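Sensor protein CpxA (Vibrio parahaemolyticus, PDB 3V67) is probably a membrane-bound sensor histidine kinase of a two-component system, of which this chain is the periplasmic PAS-fold sensor domain. Local coordinates at residues E22-I27 against G106-V111; S61-N66 against E116-V121. All blocks are in the same frame, centred on the assembly; numbering follows the deposited sequence.

Interaction 1. Residues E22-I27 against G106-V111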
loop_
_atom_site.group_PDB
_atom_site.type_symbol
_atom_site.label_atom_id
_atom_site.label_comp_id
_atom_site.label_asym_id
_atom_site.label_seq_id
_atom_site.Cartn_x
_atom_site.Cartn_y
_atom_site.Cartn_z
ATOM N N GLU A 22 18.429 0.648 2.678
ATOM C CA GLU A 22 19.310 1.664 3.243
ATOM C C GLU A 22 19.717 1.379 4.692
ATOM O O GLU A 22 20.895 1.488 5.039
ATOM C CB GLU A 22 18.680 3.053 3.116
ATOM C CG GLU A 22 18.631 3.573 1.685
ATOM C CD GLU A 22 17.821 4.848 1.549
ATOM O OE1 GLU A 22 17.194 5.269 2.545
ATOM O OE2 GLU A 22 17.812 5.428 0.444
ATOM N N THR A 23 18.755 1.008 5.536
ATOM C CA THR A 23 19.079 0.714 6.931
ATOM C C THR A 23 19.807 -0.620 7.059
ATOM O O THR A 23 20.556 -0.833 8.008
ATOM C CB THR A 23 17.841 0.714 7.864
ATOM O OG1 THR A 23 17.368 -0.624 8.050
ATOM C CG2 THR A 23 16.729 1.585 7.310
ATOM N N ARG A 24 19.580 -1.518 6.105
ATOM C CA ARG A 24 20.316 -2.776 6.063
ATOM C C ARG A 24 21.790 -2.474 5.832
ATOM O O ARG A 24 22.647 -2.894 6.613
ATOM C CB ARG A 24 19.774 -3.682 4.953
ATOM C CG ARG A 24 20.277 -5.129 4.979
ATOM C CD ARG A 24 21.595 -5.306 4.231
ATOM N NE ARG A 24 21.658 -4.485 3.025
ATOM C CZ ARG A 24 21.243 -4.872 1.822
ATOM N NH1 ARG A 24 20.727 -6.081 1.646
ATOM N NH2 ARG A 24 21.342 -4.045 0.792
ATOM N N ASP A 25 22.074 -1.741 4.756
ATOM C CA ASP A 25 23.441 -1.334 4.439
ATOM C C ASP A 25 24.074 -0.560 5.590
ATOM O O ASP A 25 25.258 -0.728 5.889
ATOM C CB ASP A 25 23.466 -0.488 3.162
ATOM C CG ASP A 25 23.479 -1.333 1.900
ATOM O OD1 ASP A 25 23.172 -2.539 1.984
ATOM O OD2 ASP A 25 23.795 -0.791 0.820
ATOM N N ALA A 26 23.273 0.281 6.239
ATOM C CA ALA A 26 23.751 1.087 7.360
ATOM C C ALA A 26 24.149 0.229 8.557
ATOM O O ALA A 26 25.203 0.439 9.155
ATOM C CB ALA A 26 22.701 2.104 7.765
ATOM N N ILE A 27 23.296 -0.729 8.908
ATOM C CA ILE A 27 23.575 -1.651 10.004
ATOM C C ILE A 27 24.804 -2.497 9.680
ATOM O O ILE A 27 25.644 -2.757 10.548
ATOM C CB ILE A 27 22.360 -2.561 10.302
ATOM C CG1 ILE A 27 21.241 -1.752 10.965
ATOM C CG2 ILE A 27 22.755 -3.725 11.192
ATOM C CD1 ILE A 27 20.054 -2.593 11.408
ATOM N N GLY A 106 9.956 -8.369 4.607
ATOM C CA GLY A 106 11.235 -9.034 4.422
ATOM C C GLY A 106 11.113 -10.300 3.589
ATOM O O GLY A 106 10.055 -10.577 3.026
ATOM N N PRO A 107 12.199 -11.080 3.501
ATOM C CA PRO A 107 13.493 -10.783 4.110
ATOM C C PRO A 107 14.388 -10.022 3.148
ATOM O O PRO A 107 14.152 -10.072 1.939
ATOM C CB PRO A 107 14.082 -12.174 4.324
ATOM C CG PRO A 107 13.574 -12.955 3.160
ATOM C CD PRO A 107 12.181 -12.423 2.888
ATOM N N VAL A 108 15.402 -9.338 3.674
ATOM C CA VAL A 108 16.481 -8.821 2.834
ATOM C C VAL A 108 17.806 -9.378 3.341
ATOM O O VAL A 108 18.018 -9.464 4.546
ATOM C CB VAL A 108 16.526 -7.268 2.793
ATOM C CG1 VAL A 108 15.263 -6.717 2.143
ATOM C CG2 VAL A 108 16.716 -6.681 4.183
ATOM N N PRO A 109 18.696 -9.781 2.425
ATOM C CA PRO A 109 19.966 -10.360 2.874
ATOM C C PRO A 109 20.799 -9.370 3.678
ATOM O O PRO A 109 20.761 -8.171 3.412
ATOM C CB PRO A 109 20.674 -10.713 1.564
ATOM C CG PRO A 109 20.007 -9.872 0.520
ATOM C CD PRO A 109 18.588 -9.745 0.958
ATOM N N ILE A 110 21.531 -9.872 4.666
ATOM C CA ILE A 110 22.413 -9.028 5.457
ATOM C C ILE A 110 23.624 -9.826 5.922
ATOM O O ILE A 110 23.545 -11.034 6.108
ATOM C CB ILE A 110 21.673 -8.396 6.663
ATOM C CG1 ILE A 110 22.457 -7.200 7.216
ATOM C CG2 ILE A 110 21.400 -9.436 7.746
ATOM C CD1 ILE A 110 21.741 -6.450 8.326
ATOM N N VAL A 111 24.757 -9.151 6.077
ATOM C CA VAL A 111 25.959 -9.811 6.560
ATOM C C VAL A 111 26.399 -9.194 7.878
ATOM O O VAL A 111 26.780 -8.022 7.933
ATOM C CB VAL A 111 27.116 -9.724 5.548
ATOM C CG1 VAL A 111 28.381 -10.324 6.142
ATOM C CG2 VAL A 111 26.742 -10.423 4.248
#
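Arg24 sends CG away from its own backbone nitrogen (chi1 -169°) and then bends at chi2 and chi3, which lays its aliphatic chain against Ile110 and turns its guanidinium toward the backbone of Pro109. Ile110 answers with an extended chain, CG1 likewise pointing off from the nitrogen (chi1 -162°). The two side chains run past each other in opposite directions, Arg24 CD resting 3.6 Å from Ile110 CG1, while Arg24 CG also meets Val108 CG2 at 4.0 Å.

Beyond this apolar stem, Arg24 NH1 donates to Pro109 O at 2.7 Å in a fairly straight bond, the oxygen lying at the guanidinium edge, close to its plane. The carbonyl of Pro109 receives the donor slightly tilted from its own plane. A second side of the guanidinium is held within the helix: Arg24 NE and Arg24 NH2 both converge side-on on Asp25 OD1 through bent bonds, the salt bridge from Arg24 NH2 measuring 2.7 Å. Gripped from two sides, the guanidinium is restricted in its rotation, and the carboxylate would be expected to offset part of its charge. Three residues on along the helix, Ile27 CG2 approaches Ile110 CD1 at 4.1 Å.

Segment 22-27 runs nearly parallel to 106-111, their axes 8.5 Å apart at closest approach, and the contact sets helix 14-30 against strand 102-112 in the antiparallel sheet of this PAS-fold domain. Val108 also reaches Tyr17, Ile20 and Ile21 of the same helix, and Arg24 extends its packing to Met119 on the adjacent strand 115-124.

Interaction 2. Residues S61-N66 against E116-V121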
loop_
_atom_site.group_PDB
_atom_site.type_symbol
_atom_site.label_atom_id
_atom_site.label_comp_id
_atom_site.label_asym_id
_atom_site.label_seq_id
_atom_site.Cartn_x
_atom_site.Cartn_y
_atom_site.Cartn_z
ATOM N N SER A 61 16.810 -13.510 10.940
ATOM C CA SER A 61 16.701 -14.958 10.877
ATOM C C SER A 61 17.872 -15.501 10.079
ATOM O O SER A 61 18.616 -14.734 9.468
ATOM C CB SER A 61 15.386 -15.384 10.224
ATOM O OG SER A 61 15.496 -15.390 8.807
ATOM N N ASP A 62 18.052 -16.816 10.098
ATOM C CA ASP A 62 19.067 -17.431 9.254
ATOM C C ASP A 62 18.421 -17.954 7.977
ATOM O O ASP A 62 17.273 -17.625 7.679
ATOM C CB ASP A 62 19.832 -18.540 9.996
ATOM C CG ASP A 62 18.919 -19.588 10.611
ATOM O OD1 ASP A 62 17.858 -19.892 10.028
ATOM O OD2 ASP A 62 19.272 -20.114 11.689
ATOM N N TYR A 63 19.158 -18.767 7.228
ATOM C CA TYR A 63 18.619 -19.391 6.028
ATOM C C TYR A 63 18.122 -20.801 6.316
ATOM O O TYR A 63 18.072 -21.641 5.419
ATOM C CB TYR A 63 19.672 -19.430 4.924
ATOM C CG TYR A 63 19.957 -18.092 4.285
ATOM C CD1 TYR A 63 19.257 -17.674 3.165
ATOM C CD2 TYR A 63 20.930 -17.248 4.804
ATOM C CE1 TYR A 63 19.519 -16.449 2.575
ATOM C CE2 TYR A 63 21.201 -16.024 4.220
ATOM C CZ TYR A 63 20.493 -15.630 3.109
ATOM O OH TYR A 63 20.763 -14.414 2.532
ATOM N N ASN A 64 17.759 -21.054 7.570
ATOM C CA ASN A 64 17.248 -22.359 7.974
ATOM C C ASN A 64 15.916 -22.265 8.711
ATOM O O ASN A 64 15.462 -23.238 9.316
ATOM C CB ASN A 64 18.273 -23.102 8.836
ATOM C CG ASN A 64 19.455 -23.606 8.035
ATOM O OD1 ASN A 64 19.298 -24.086 6.912
ATOM N ND2 ASN A 64 20.648 -23.492 8.605
ATOM N N GLY A 65 15.303 -21.085 8.675
ATOM C CA GLY A 65 13.977 -20.895 9.235
ATOM C C GLY A 65 13.921 -20.528 10.706
ATOM O O GLY A 65 12.866 -20.630 11.331
ATOM N N ASN A 66 15.043 -20.091 11.267
ATOM C CA ASN A 66 15.081 -19.763 12.689
ATOM C C ASN A 66 15.201 -18.261 12.949
ATOM O O ASN A 66 16.105 -17.611 12.435
ATOM C CB ASN A 66 16.218 -20.523 13.381
ATOM C CG ASN A 66 16.340 -21.957 12.894
ATOM O OD1 ASN A 66 15.512 -22.812 13.214
ATOM N ND2 ASN A 66 17.380 -22.228 12.113
ATOM N N GLU A 116 26.060 -14.858 6.907
ATOM C CA GLU A 116 24.971 -14.481 6.010
ATOM C C GLU A 116 23.611 -14.769 6.637
ATOM O O GLU A 116 23.230 -15.926 6.841
ATOM C CB GLU A 116 25.098 -15.200 4.666
ATOM C CG GLU A 116 26.163 -14.623 3.753
ATOM C CD GLU A 116 26.308 -15.413 2.464
ATOM O OE1 GLU A 116 25.989 -16.620 2.467
ATOM O OE2 GLU A 116 26.739 -14.827 1.449
ATOM N N LEU A 117 22.884 -13.699 6.935
ATOM C CA LEU A 117 21.587 -13.789 7.591
ATOM C C LEU A 117 20.536 -13.015 6.809
ATOM O O LEU A 117 20.806 -12.493 5.725
ATOM C CB LEU A 117 21.678 -13.218 9.006
ATOM C CG LEU A 117 22.798 -13.772 9.885
ATOM C CD1 LEU A 117 22.853 -13.022 11.204
ATOM C CD2 LEU A 117 22.610 -15.268 10.113
ATOM N N LEU A 118 19.338 -12.932 7.376
ATOM C CA LEU A 118 18.244 -12.206 6.750
ATOM C C LEU A 118 17.624 -11.219 7.730
ATOM O O LEU A 118 17.424 -11.531 8.904
ATOM C CB LEU A 118 17.190 -13.183 6.229
ATOM C CG LEU A 118 17.710 -14.169 5.182
ATOM C CD1 LEU A 118 16.870 -15.429 5.177
ATOM C CD2 LEU A 118 17.722 -13.521 3.801
ATOM N N MET A 119 17.329 -10.024 7.233
ATOM C CA MET A 119 16.777 -8.949 8.036
ATOM C C MET A 119 15.318 -8.715 7.671
ATOM O O MET A 119 14.911 -8.877 6.514
ATOM C CB MET A 119 17.578 -7.660 7.825
ATOM C CG MET A 119 17.302 -6.574 8.858
ATOM S SD MET A 119 18.011 -4.974 8.414
ATOM C CE MET A 119 16.721 -4.323 7.363
ATOM N N TYR A 120 14.539 -8.336 8.674
ATOM C CA TYR A 120 13.120 -8.085 8.509
ATOM C C TYR A 120 12.778 -6.829 9.295
ATOM O O TYR A 120 13.522 -6.432 10.194
ATOM C CB TYR A 120 12.304 -9.248 9.070
ATOM C CG TYR A 120 12.684 -10.624 8.569
ATOM C CD1 TYR A 120 11.924 -11.261 7.594
ATOM C CD2 TYR A 120 13.781 -11.302 9.091
ATOM C CE1 TYR A 120 12.254 -12.527 7.141
ATOM C CE2 TYR A 120 14.124 -12.567 8.639
ATOM C CZ TYR A 120 13.357 -13.174 7.668
ATOM O OH TYR A 120 13.691 -14.431 7.218
ATOM N N VAL A 121 11.653 -6.208 8.964
ATOM C CA VAL A 121 11.202 -5.026 9.690
ATOM C C VAL A 121 9.724 -5.142 10.043
ATOM O O VAL A 121 8.879 -5.336 9.169
ATOM C CB VAL A 121 11.446 -3.725 8.885
ATOM C CG1 VAL A 121 10.906 -2.527 9.640
ATOM C CG2 VAL A 121 12.926 -3.540 8.597
HETATM O O HOH W 1 22.840 -13.121 3.439
#
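An Asx turn following strand 57-61 leads the chain off the PAS-fold sheet beside an antiparallel pairing with strand 115-124, and Tyr63 in the turn folds back over that strand. The pairing is the hydrogen-bonded couple Ser61 and Leu118: Ser61 N donates to Leu118 O, and Leu118 N to Ser61 O, both at 2.9 Å. On the same face of the sheet, Ser61 OG stands between its backbone N and carbonyl carbon (chi1 84°), which places it 2.6 Å from Tyr120 OH in a hydrogen bond between hydroxyls.

Asp62 OD1 accepts from Asn64 N at 2.7 Å and from Asn66 N, which arrive from opposite faces of the carboxylate; Asp62 OD2 offers its syn lone pair to Asn66 ND2 at 2.9 Å.

The ring of Tyr63 lies crosswise to Leu118, whose CD1 sits over one face in a CH-pi contact, 3.9 Å from the ring centroid. At the ring edge, Tyr63 CE2 comes within 3.3 Å of Glu116 O. A water hydrogen-bonded to Tyr63 OH donates to Leu117 O, joining the phenol to the strand backbone.

The chemistry thus divides: backbone bonds set the strand register, a carboxylate bonded on both oxygens shapes the turn, and the exposed tyrosine lies against the strand through CH-pi and apolar contact and a bridging water, with Pro109 also touching it.

In the fold
Interaction 1 is the more buried of the two and joins a helix to the sheet; interaction 2 is partly buried and joins a strand end and its turn to the neighbouring strand within that sheet. They meet through strands 102-112 and 115-124, which are paired side by side: the backbones of Val108 and Ile110 bond to those of Met119 and Leu117. Pro107 adds packing against Leu118 and Tyr120, on the face that carries Ser61. The helical contact depends on side chains, with one charged group reaching a backbone carbonyl, whereas 61-66 against 116-121 begins with reciprocal backbone bonds and adds hydroxyl, aromatic and water-mediated contacts.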